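Local coordinates for spore cortex-lytic enzyme (Bacillus cereus ATCC 14579, PDB 6TCI), which probably acts as an N-acetylmuramyl-L-alanine amidase that hydrolyses the spore cortex during germination, here represented by its N-terminal, putative peptidoglycan-binding domain, at residues Q5-G10 / G35-G40; G27-K32 / Y42-N47; R46-K51 / K65-K70. All blocks are in the same frame, centred on the assembly; numbering follows the deposited sequence.

In the fold
Three contacts share helix 39-51 of a small three-helix peptidoglycan-binding domain and show how the chemistry changes from the turn before the helix to its C-terminal part. Interaction 1 joins the N-terminal loop to the turn that leads into the helix and is partly buried, combining a backbone hydrogen bond with a peptide laid on a phenylalanine face. Interaction 2, also partly buried, brings the loop 27-32 against the middle of the helix through an alanine methyl, an aromatic ring and a bridging water. Interaction 3 is buried and rests on apolar side chains, between helices 39-51 and 62-71. Phe28 and Phe48 bring interactions 2 and 3 together, whereas interactions 1 and 3 lie on opposite sides of the chain's centre.

Interaction 1 of 3, residues Q5-G10 / G35-G40; sequences QVIQRG and GVFGWG
Phe37 receives the peptide between Gln8 and Arg9 flat on one face of its ring, a backbone-on-aromatic contact that fastens the N-terminal loop of this peptidoglycan-binding domain to the turn before helix 39-51. Both Gln8 C and Arg9 N lie over the centre of the ring, close to 3.5 Å above its plane, so the peptide's C-N bond lies over the ring, with Gln8 O over the same face. Nearby, Arg9 CA comes within 3.4 Å of Phe37 CD1; beyond CB, the arginine leads away in an extended chain. Ile7 approaches differently: its CG2 methyl meets the rim of the ring in the ring plane, 3.8 Å from Phe37 CD2, and the two side chains cross at about a right angle. The ring is directed at the loop because Phe37 CG stands anti to the backbone N (chi1 -165°).

What positions this first shell comes from both sides. Ile7 is paired through the backbone with Ala60 and packs on Asp15, Val16 and Leu19 of helix 14-25; Phe37 rests on Leu19 as well as on Tyr42 and Leu45, which ties the contact to two helices. Gly38, next in the chain, is the N-cap residue of helix 39-51, and thus the ring sits directly at the helix start.

The polar component is backbone alone. Gly10, which adopts a positive phi, gives its N-H to Phe37 O in the carbonyl plane, at 3.0 Å from N to O and with an N-H...O angle of 179°.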
loop_
_atom_site.group_PDB
_atom_site.type_symbol
_atom_site.label_atom_id
_atom_site.label_comp_id
_atom_site.label_asym_id
_atom_site.label_seq_id
_atom_site.Cartn_x
_atom_site.Cartn_y
_atom_site.Cartn_z
ATOM N N GLN A 5 -5.205 -11.593 1.362
ATOM C CA GLN A 5 -6.027 -11.087 0.272
ATOM C C GLN A 5 -5.318 -9.929 -0.414
ATOM O O GLN A 5 -4.667 -9.109 0.239
ATOM C CB GLN A 5 -7.383 -10.610 0.792
ATOM C CG GLN A 5 -8.126 -11.659 1.592
ATOM C CD GLN A 5 -8.526 -12.845 0.741
ATOM O OE1 GLN A 5 -9.536 -12.805 0.041
ATOM N NE2 GLN A 5 -7.726 -13.909 0.791
ATOM N N VAL A 6 -5.445 -9.872 -1.741
ATOM C CA VAL A 6 -4.871 -8.767 -2.499
ATOM C C VAL A 6 -5.593 -7.481 -2.127
ATOM O O VAL A 6 -6.829 -7.436 -2.082
ATOM C CB VAL A 6 -4.994 -9.048 -4.007
ATOM C CG1 VAL A 6 -4.614 -7.821 -4.823
ATOM C CG2 VAL A 6 -4.127 -10.240 -4.409
ATOM N N ILE A 7 -4.826 -6.420 -1.858
ATOM C CA ILE A 7 -5.386 -5.116 -1.515
ATOM C C ILE A 7 -5.428 -4.278 -2.781
ATOM O O ILE A 7 -4.391 -4.055 -3.419
ATOM C CB ILE A 7 -4.558 -4.406 -0.434
ATOM C CG1 ILE A 7 -4.064 -5.380 0.635
ATOM C CG2 ILE A 7 -5.370 -3.278 0.196
ATOM C CD1 ILE A 7 -3.154 -4.709 1.657
ATOM N N GLN A 8 -6.616 -3.800 -3.146
ATOM C CA GLN A 8 -6.748 -3.042 -4.381
ATOM C C GLN A 8 -7.834 -1.993 -4.226
ATOM O O GLN A 8 -8.566 -1.961 -3.236
ATOM C CB GLN A 8 -7.051 -3.955 -5.566
ATOM C CG GLN A 8 -8.399 -4.601 -5.474
ATOM C CD GLN A 8 -8.792 -5.253 -6.776
ATOM O OE1 GLN A 8 -8.978 -6.464 -6.842
ATOM N NE2 GLN A 8 -8.909 -4.449 -7.827
ATOM N N ARG A 9 -7.938 -1.154 -5.251
ATOM C CA ARG A 9 -8.932 -0.095 -5.304
ATOM C C ARG A 9 -10.320 -0.614 -4.949
ATOM O O ARG A 9 -10.748 -1.673 -5.423
ATOM C CB ARG A 9 -8.916 0.467 -6.718
ATOM C CG ARG A 9 -10.093 1.285 -7.098
ATOM C CD ARG A 9 -10.046 1.520 -8.575
ATOM N NE ARG A 9 -10.937 2.590 -8.940
ATOM C CZ ARG A 9 -10.917 3.153 -10.138
ATOM N NH1 ARG A 9 -10.049 2.713 -11.039
ATOM N NH2 ARG A 9 -11.753 4.134 -10.426
ATOM N N GLY A 10 -11.020 0.141 -4.096
ATOM C CA GLY A 10 -12.339 -0.227 -3.636
ATOM C C GLY A 10 -12.357 -0.955 -2.311
ATOM O O GLY A 10 -13.410 -1.022 -1.667
ATOM N N GLY A 35 -8.603 4.214 5.673
ATOM C CA GLY A 35 -8.990 2.838 5.442
ATOM C C GLY A 35 -9.809 2.590 4.194
ATOM O O GLY A 35 -10.378 1.509 4.060
ATOM N N VAL A 36 -9.874 3.546 3.267
ATOM C CA VAL A 36 -10.601 3.385 2.010
ATOM C C VAL A 36 -9.607 3.541 0.863
ATOM O O VAL A 36 -8.930 4.571 0.762
ATOM C CB VAL A 36 -11.752 4.398 1.883
ATOM C CG1 VAL A 36 -12.465 4.234 0.551
ATOM C CG2 VAL A 36 -12.731 4.226 3.029
ATOM N N PHE A 37 -9.533 2.532 -0.006
ATOM C CA PHE A 37 -8.535 2.493 -1.079
ATOM C C PHE A 37 -9.084 3.249 -2.291
ATOM O O PHE A 37 -9.836 2.697 -3.102
ATOM C CB PHE A 37 -8.194 1.042 -1.399
ATOM C CG PHE A 37 -6.939 0.839 -2.231
ATOM C CD1 PHE A 37 -6.689 1.581 -3.383
ATOM C CD2 PHE A 37 -6.053 -0.180 -1.901
ATOM C CE1 PHE A 37 -5.554 1.330 -4.158
ATOM C CE2 PHE A 37 -4.929 -0.433 -2.668
ATOM C CZ PHE A 37 -4.678 0.328 -3.795
ATOM N N GLY A 38 -8.694 4.516 -2.421
ATOM C CA GLY A 38 -9.040 5.307 -3.586
ATOM C C GLY A 38 -7.814 5.827 -4.311
ATOM O O GLY A 38 -6.730 5.247 -4.191
ATOM N N TRP A 39 -7.965 6.940 -5.033
ATOM C CA TRP A 39 -6.891 7.448 -5.884
ATOM C C TRP A 39 -5.605 7.685 -5.101
ATOM O O TRP A 39 -4.513 7.321 -5.558
ATOM C CB TRP A 39 -7.320 8.752 -6.561
ATOM C CG TRP A 39 -6.125 9.560 -6.961
ATOM C CD1 TRP A 39 -5.617 10.645 -6.315
ATOM C CD2 TRP A 39 -5.250 9.305 -8.067
ATOM N NE1 TRP A 39 -4.487 11.093 -6.959
ATOM C CE2 TRP A 39 -4.244 10.290 -8.041
ATOM C CE3 TRP A 39 -5.231 8.349 -9.085
ATOM C CZ2 TRP A 39 -3.217 10.336 -8.981
ATOM C CZ3 TRP A 39 -4.218 8.401 -10.027
ATOM C CH2 TRP A 39 -3.224 9.384 -9.965
ATOM N N GLY A 40 -5.706 8.299 -3.922
ATOM C CA GLY A 40 -4.500 8.636 -3.192
ATOM C C GLY A 40 -3.704 7.414 -2.790
ATOM O O GLY A 40 -2.470 7.456 -2.748
#

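Interaction 2 of 3, residues G27-K32 / Y42-N47; sequences GFYTGK and YWALRN
The loop that follows helix 14-25, entered through a Schellman motif at Gly27, lies against helix 39-51 and illustrates how a small residue lets a loop lie close to a helix. Ala44 is that residue. Its methyl group points at the loop and meets backbone as much as side chain: Ala44 CB lies 3.3 Å from Phe28 O, and the Phe28 and Ala44 CA atoms are only 4.9 Å apart. The same methyl touches the CB of Tyr29 at 3.9 Å and sits at the edge of the tyrosine ring, near its plane.

Phe28 supplies the larger surface. Its CG lies beside the backbone N and anti to the carbonyl carbon (chi1 -67°), which carries the ring along the helix toward Asn47, one turn beyond Ala44. There Phe28 CD1 packs on Asn47 CB at 3.7 Å, and Phe28 CE1 approaches Asn47 O at 3.5 Å. The ring and the asparagine amide are inclined by 34°. A water completes the polar side: it donates to Phe28 O at 2.9 Å and accepts from Asn47 ND2 at the same distance, bridging the loop carbonyl and the helix side chain. The amide nitrogen also lies over one face of the Trp43 ring, toward its rim.

Within the loop, Tyr29 OH donates to Lys32 O at 2.6 Å from above the carbonyl plane, closing the turn around Gly31, whose N stands over the tyrosine ring. Outward from the contact, Leu23 of helix 14-25 packs against both Tyr29 and Ala44, and Lys24 NZ of that helix hydrogen-bonds to Tyr29 O and Gly31 O; Phe28 extends to Lys51, the last residue of helix 39-51, and to Phe52 just beyond it.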
loop_
_atom_site.group_PDB
_atom_site.type_symbol
_atom_site.label_atom_id
_atom_site.label_comp_id
_atom_site.label_asym_id
_atom_site.label_seq_id
_atom_site.Cartn_x
_atom_site.Cartn_y
_atom_site.Cartn_z
ATOM N N GLY A 27 6.776 7.761 3.281
ATOM C CA GLY A 27 6.743 9.028 2.570
ATOM C C GLY A 27 6.004 9.021 1.251
ATOM O O GLY A 27 6.199 9.940 0.446
ATOM N N PHE A 28 5.179 8.015 0.993
ATOM C CA PHE A 28 4.455 7.937 -0.268
ATOM C C PHE A 28 2.998 8.358 -0.167
ATOM O O PHE A 28 2.459 8.913 -1.132
ATOM C CB PHE A 28 4.511 6.515 -0.835
ATOM C CG PHE A 28 5.877 6.086 -1.259
ATOM C CD1 PHE A 28 6.348 6.383 -2.529
ATOM C CD2 PHE A 28 6.694 5.389 -0.388
ATOM C CE1 PHE A 28 7.617 5.990 -2.922
ATOM C CE2 PHE A 28 7.966 5.000 -0.768
ATOM C CZ PHE A 28 8.424 5.295 -2.039
ATOM N N TYR A 29 2.341 8.101 0.962
ATOM C CA TYR A 29 0.924 8.400 1.130
ATOM C C TYR A 29 0.780 9.666 1.963
ATOM O O TYR A 29 1.166 9.685 3.137
ATOM C CB TYR A 29 0.195 7.235 1.796
ATOM C CG TYR A 29 -1.287 7.468 1.954
ATOM C CD1 TYR A 29 -2.144 7.403 0.862
ATOM C CD2 TYR A 29 -1.833 7.760 3.194
ATOM C CE1 TYR A 29 -3.499 7.623 1.004
ATOM C CE2 TYR A 29 -3.186 7.983 3.342
ATOM C CZ TYR A 29 -4.014 7.912 2.247
ATOM O OH TYR A 29 -5.364 8.133 2.396
ATOM N N THR A 30 0.203 10.709 1.355
ATOM C CA THR A 30 0.127 12.043 1.934
ATOM C C THR A 30 -1.189 12.336 2.642
ATOM O O THR A 30 -1.224 13.236 3.492
ATOM C CB THR A 30 0.337 13.102 0.836
ATOM O OG1 THR A 30 -0.801 13.130 -0.035
ATOM C CG2 THR A 30 1.569 12.785 0.009
ATOM N N GLY A 31 -2.262 11.621 2.311
ATOM C CA GLY A 31 -3.583 11.956 2.792
ATOM C C GLY A 31 -3.872 11.407 4.176
ATOM O O GLY A 31 -2.999 10.912 4.893
ATOM N N LYS A 32 -5.141 11.514 4.560
ATOM C CA LYS A 32 -5.588 10.987 5.838
ATOM C C LYS A 32 -5.688 9.474 5.737
ATOM O O LYS A 32 -6.223 8.942 4.755
ATOM C CB LYS A 32 -6.954 11.569 6.203
ATOM C CG LYS A 32 -7.395 11.266 7.624
ATOM N N TYR A 42 -3.916 4.408 -4.489
ATOM C CA TYR A 42 -3.441 3.881 -5.765
ATOM C C TYR A 42 -2.158 4.578 -6.189
ATOM O O TYR A 42 -1.163 3.928 -6.537
ATOM C CB TYR A 42 -4.547 4.121 -6.793
ATOM C CG TYR A 42 -4.283 3.715 -8.228
ATOM C CD1 TYR A 42 -4.478 2.405 -8.653
ATOM C CD2 TYR A 42 -3.907 4.664 -9.174
ATOM C CE1 TYR A 42 -4.266 2.046 -9.974
ATOM C CE2 TYR A 42 -3.705 4.315 -10.501
ATOM C CZ TYR A 42 -3.887 3.010 -10.897
ATOM O OH TYR A 42 -3.677 2.665 -12.213
ATOM N N TRP A 43 -2.164 5.918 -6.152
ATOM C CA TRP A 43 -0.997 6.710 -6.530
ATOM C C TRP A 43 0.199 6.406 -5.632
ATOM O O TRP A 43 1.304 6.125 -6.116
ATOM C CB TRP A 43 -1.387 8.187 -6.447
ATOM C CG TRP A 43 -0.297 9.185 -6.695
ATOM C CD1 TRP A 43 0.222 10.059 -5.787
ATOM C CD2 TRP A 43 0.368 9.454 -7.936
ATOM N NE1 TRP A 43 1.185 10.840 -6.374
ATOM C CE2 TRP A 43 1.298 10.488 -7.694
ATOM C CE3 TRP A 43 0.285 8.909 -9.219
ATOM C CZ2 TRP A 43 2.128 10.997 -8.692
ATOM C CZ3 TRP A 43 1.118 9.413 -10.209
ATOM C CH2 TRP A 43 2.023 10.448 -9.938
ATOM N N ALA A 44 -0.004 6.468 -4.312
ATOM C CA ALA A 44 1.082 6.185 -3.377
ATOM C C ALA A 44 1.647 4.790 -3.590
ATOM O O ALA A 44 2.865 4.593 -3.569
ATOM C CB ALA A 44 0.582 6.325 -1.939
ATOM N N LEU A 45 0.769 3.800 -3.778
ATOM C CA LEU A 45 1.241 2.428 -3.913
ATOM C C LEU A 45 2.025 2.237 -5.200
ATOM O O LEU A 45 3.067 1.572 -5.200
ATOM C CB LEU A 45 0.064 1.451 -3.836
ATOM C CG LEU A 45 0.434 -0.033 -3.975
ATOM C CD1 LEU A 45 1.453 -0.476 -2.926
ATOM C CD2 LEU A 45 -0.814 -0.922 -3.947
ATOM N N ARG A 46 1.559 2.831 -6.301
ATOM C CA ARG A 46 2.314 2.730 -7.547
ATOM C C ARG A 46 3.685 3.394 -7.430
ATOM O O ARG A 46 4.677 2.872 -7.950
ATOM C CB ARG A 46 1.500 3.303 -8.703
ATOM C CG ARG A 46 0.309 2.441 -9.051
ATOM C CD ARG A 46 -0.560 3.123 -10.080
ATOM N NE ARG A 46 0.204 3.423 -11.285
ATOM C CZ ARG A 46 0.229 2.649 -12.367
ATOM N NH1 ARG A 46 -0.498 1.537 -12.421
ATOM N NH2 ARG A 46 0.986 2.985 -13.393
ATOM N N ASN A 47 3.763 4.542 -6.750
ATOM C CA ASN A 47 5.062 5.191 -6.572
ATOM C C ASN A 47 5.982 4.347 -5.700
ATOM O O ASN A 47 7.196 4.294 -5.937
ATOM C CB ASN A 47 4.868 6.578 -5.967
ATOM C CG ASN A 47 4.312 7.560 -6.966
ATOM O OD1 ASN A 47 4.537 7.425 -8.169
ATOM N ND2 ASN A 47 3.570 8.546 -6.480
HETATM O O HOH W 1 3.819 8.985 -3.665
#

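Interaction 3 of 3, residues R46-K51 / K65-K70; sequences RNFQEK and KQMLVK
Across helices 39-51 and 62-71 the backbones come nearest at Phe48 and Leu68, whose CA atoms are 8.3 Å apart, a spacing bridged by one aromatic side chain. Phe48 has CG anti to its own N (chi1 171°) and reaches across with the far end of its ring, where CZ comes within 3.5 Å of Leu68 CA. The leucine answers over the face: Leu68 CD1 stands 3.9 Å from the ring centroid and 23° off the normal, a CH-pi contact displaced toward the rim, with Phe48 CE1 as its closest ring atom at 3.6 Å. Met67 approaches the same end of the ring obliquely, and its CG packs 3.8 Å from Phe48 CZ. Bends at chi2 and chi3 then take the methionine's terminus away, so it is the CG methylene, and not the sulfur, that meets the ring.

The ring tip therefore lies against consecutive residues of helix 62-71, in an interface of apolar side chains, with the ring also against the helix backbone at Leu68 N and, at its edge, Met67 O. Around it, Phe48 stacks on Phe52 and touches Leu23, while Leu68 reaches Leu19 and Arg22. Leu19, Arg22 and Leu23 all belong to helix 14-25, which thus meets both partners and makes this pair part of a core shared by the three helices.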
loop_
_atom_site.group_PDB
_atom_site.type_symbol
_atom_site.label_atom_id
_atom_site.label_comp_id
_atom_site.label_asym_id
_atom_site.label_seq_id
_atom_site.Cartn_x
_atom_site.Cartn_y
_atom_site.Cartn_z
ATOM N N ARG A 46 1.559 2.831 -6.301
ATOM C CA ARG A 46 2.314 2.730 -7.547
ATOM C C ARG A 46 3.685 3.394 -7.430
ATOM O O ARG A 46 4.677 2.872 -7.950
ATOM C CB ARG A 46 1.500 3.303 -8.703
ATOM C CG ARG A 46 0.309 2.441 -9.051
ATOM C CD ARG A 46 -0.560 3.123 -10.080
ATOM N NE ARG A 46 0.204 3.423 -11.285
ATOM C CZ ARG A 46 0.229 2.649 -12.367
ATOM N NH1 ARG A 46 -0.498 1.537 -12.421
ATOM N NH2 ARG A 46 0.986 2.985 -13.393
ATOM N N ASN A 47 3.763 4.542 -6.750
ATOM C CA ASN A 47 5.062 5.191 -6.572
ATOM C C ASN A 47 5.982 4.347 -5.700
ATOM O O ASN A 47 7.196 4.294 -5.937
ATOM C CB ASN A 47 4.868 6.578 -5.967
ATOM C CG ASN A 47 4.312 7.560 -6.966
ATOM O OD1 ASN A 47 4.537 7.425 -8.169
ATOM N ND2 ASN A 47 3.570 8.546 -6.480
ATOM N N PHE A 48 5.422 3.684 -4.683
ATOM C CA PHE A 48 6.212 2.762 -3.879
ATOM C C PHE A 48 6.729 1.609 -4.730
ATOM O O PHE A 48 7.909 1.246 -4.654
ATOM C CB PHE A 48 5.375 2.225 -2.716
ATOM C CG PHE A 48 6.041 1.110 -1.978
ATOM C CD1 PHE A 48 6.976 1.387 -0.996
ATOM C CD2 PHE A 48 5.771 -0.211 -2.284
ATOM C CE1 PHE A 48 7.624 0.377 -0.326
ATOM C CE2 PHE A 48 6.418 -1.235 -1.605
ATOM C CZ PHE A 48 7.350 -0.931 -0.630
ATOM N N GLN A 49 5.846 1.010 -5.539
ATOM C CA GLN A 49 6.272 -0.095 -6.392
ATOM C C GLN A 49 7.401 0.326 -7.323
ATOM O O GLN A 49 8.387 -0.406 -7.477
ATOM C CB GLN A 49 5.081 -0.658 -7.168
ATOM C CG GLN A 49 4.103 -1.404 -6.268
ATOM C CD GLN A 49 2.841 -1.808 -6.999
ATOM O OE1 GLN A 49 2.318 -1.051 -7.817
ATOM N NE2 GLN A 49 2.346 -3.004 -6.711
ATOM N N GLU A 50 7.282 1.505 -7.941
ATOM C CA GLU A 50 8.322 1.988 -8.844
ATOM C C GLU A 50 9.644 2.167 -8.110
ATOM O O GLU A 50 10.693 1.707 -8.579
ATOM C CB GLU A 50 7.874 3.297 -9.499
ATOM C CG GLU A 50 8.884 3.877 -10.484
ATOM C CD GLU A 50 8.472 3.668 -11.924
ATOM O OE1 GLU A 50 7.261 3.777 -12.220
ATOM O OE2 GLU A 50 9.360 3.397 -12.760
ATOM N N LYS A 51 9.608 2.818 -6.944
ATOM C CA LYS A 51 10.833 3.084 -6.195
ATOM C C LYS A 51 11.522 1.791 -5.779
ATOM O O LYS A 51 12.757 1.710 -5.776
ATOM C CB LYS A 51 10.510 3.924 -4.955
ATOM C CG LYS A 51 11.716 4.270 -4.085
ATOM C CD LYS A 51 12.681 5.217 -4.809
ATOM C CE LYS A 51 12.031 6.565 -5.083
ATOM N NZ LYS A 51 13.032 7.612 -5.429
ATOM N N LYS A 65 3.327 -6.591 -0.576
ATOM C CA LYS A 65 3.193 -6.528 0.879
ATOM C C LYS A 65 4.506 -6.867 1.567
ATOM O O LYS A 65 4.903 -6.197 2.530
ATOM C CB LYS A 65 2.121 -7.499 1.360
ATOM C CG LYS A 65 0.710 -7.122 0.985
ATOM C CD LYS A 65 -0.183 -8.316 1.221
ATOM C CE LYS A 65 -1.597 -8.080 0.772
ATOM N NZ LYS A 65 -2.398 -9.321 0.973
ATOM N N GLN A 66 5.183 -7.920 1.102
ATOM C CA GLN A 66 6.440 -8.312 1.729
ATOM C C GLN A 66 7.479 -7.209 1.609
ATOM O O GLN A 66 8.223 -6.940 2.562
ATOM C CB GLN A 66 6.950 -9.612 1.110
ATOM C CG GLN A 66 6.161 -10.835 1.555
ATOM C CD GLN A 66 6.300 -12.005 0.604
ATOM O OE1 GLN A 66 7.195 -12.029 -0.244
ATOM N NE2 GLN A 66 5.405 -12.981 0.734
ATOM N N MET A 67 7.530 -6.546 0.450
ATOM C CA MET A 67 8.463 -5.441 0.273
ATOM C C MET A 67 8.111 -4.267 1.180
ATOM O O MET A 67 9.002 -3.619 1.736
ATOM C CB MET A 67 8.472 -5.008 -1.192
ATOM C CG MET A 67 9.481 -3.921 -1.511
ATOM S SD MET A 67 11.173 -4.538 -1.587
ATOM C CE MET A 67 11.100 -5.533 -3.072
ATOM N N LEU A 68 6.819 -3.983 1.337
ATOM C CA LEU A 68 6.405 -2.862 2.172
ATOM C C LEU A 68 6.742 -3.116 3.639
ATOM O O LEU A 68 7.181 -2.201 4.349
ATOM C CB LEU A 68 4.914 -2.591 1.962
ATOM C CG LEU A 68 4.373 -1.336 2.638
ATOM C CD1 LEU A 68 5.185 -0.102 2.239
ATOM C CD2 LEU A 68 2.893 -1.161 2.311
ATOM N N VAL A 69 6.570 -4.358 4.101
ATOM C CA VAL A 69 6.968 -4.718 5.458
ATOM C C VAL A 69 8.480 -4.600 5.627
ATOM O O VAL A 69 8.966 -4.062 6.631
ATOM C CB VAL A 69 6.442 -6.125 5.799
ATOM C CG1 VAL A 69 7.017 -6.600 7.099
ATOM C CG2 VAL A 69 4.911 -6.120 5.849
ATOM N N LYS A 70 9.249 -5.092 4.656
ATOM C CA LYS A 70 10.704 -4.984 4.733
ATOM C C LYS A 70 11.151 -3.526 4.734
ATOM O O LYS A 70 12.064 -3.146 5.478
ATOM C CB LYS A 70 11.334 -5.751 3.569
ATOM C CG LYS A 70 12.861 -5.766 3.562
ATOM C CD LYS A 70 13.394 -6.550 2.365
ATOM C CE LYS A 70 14.912 -6.562 2.332
#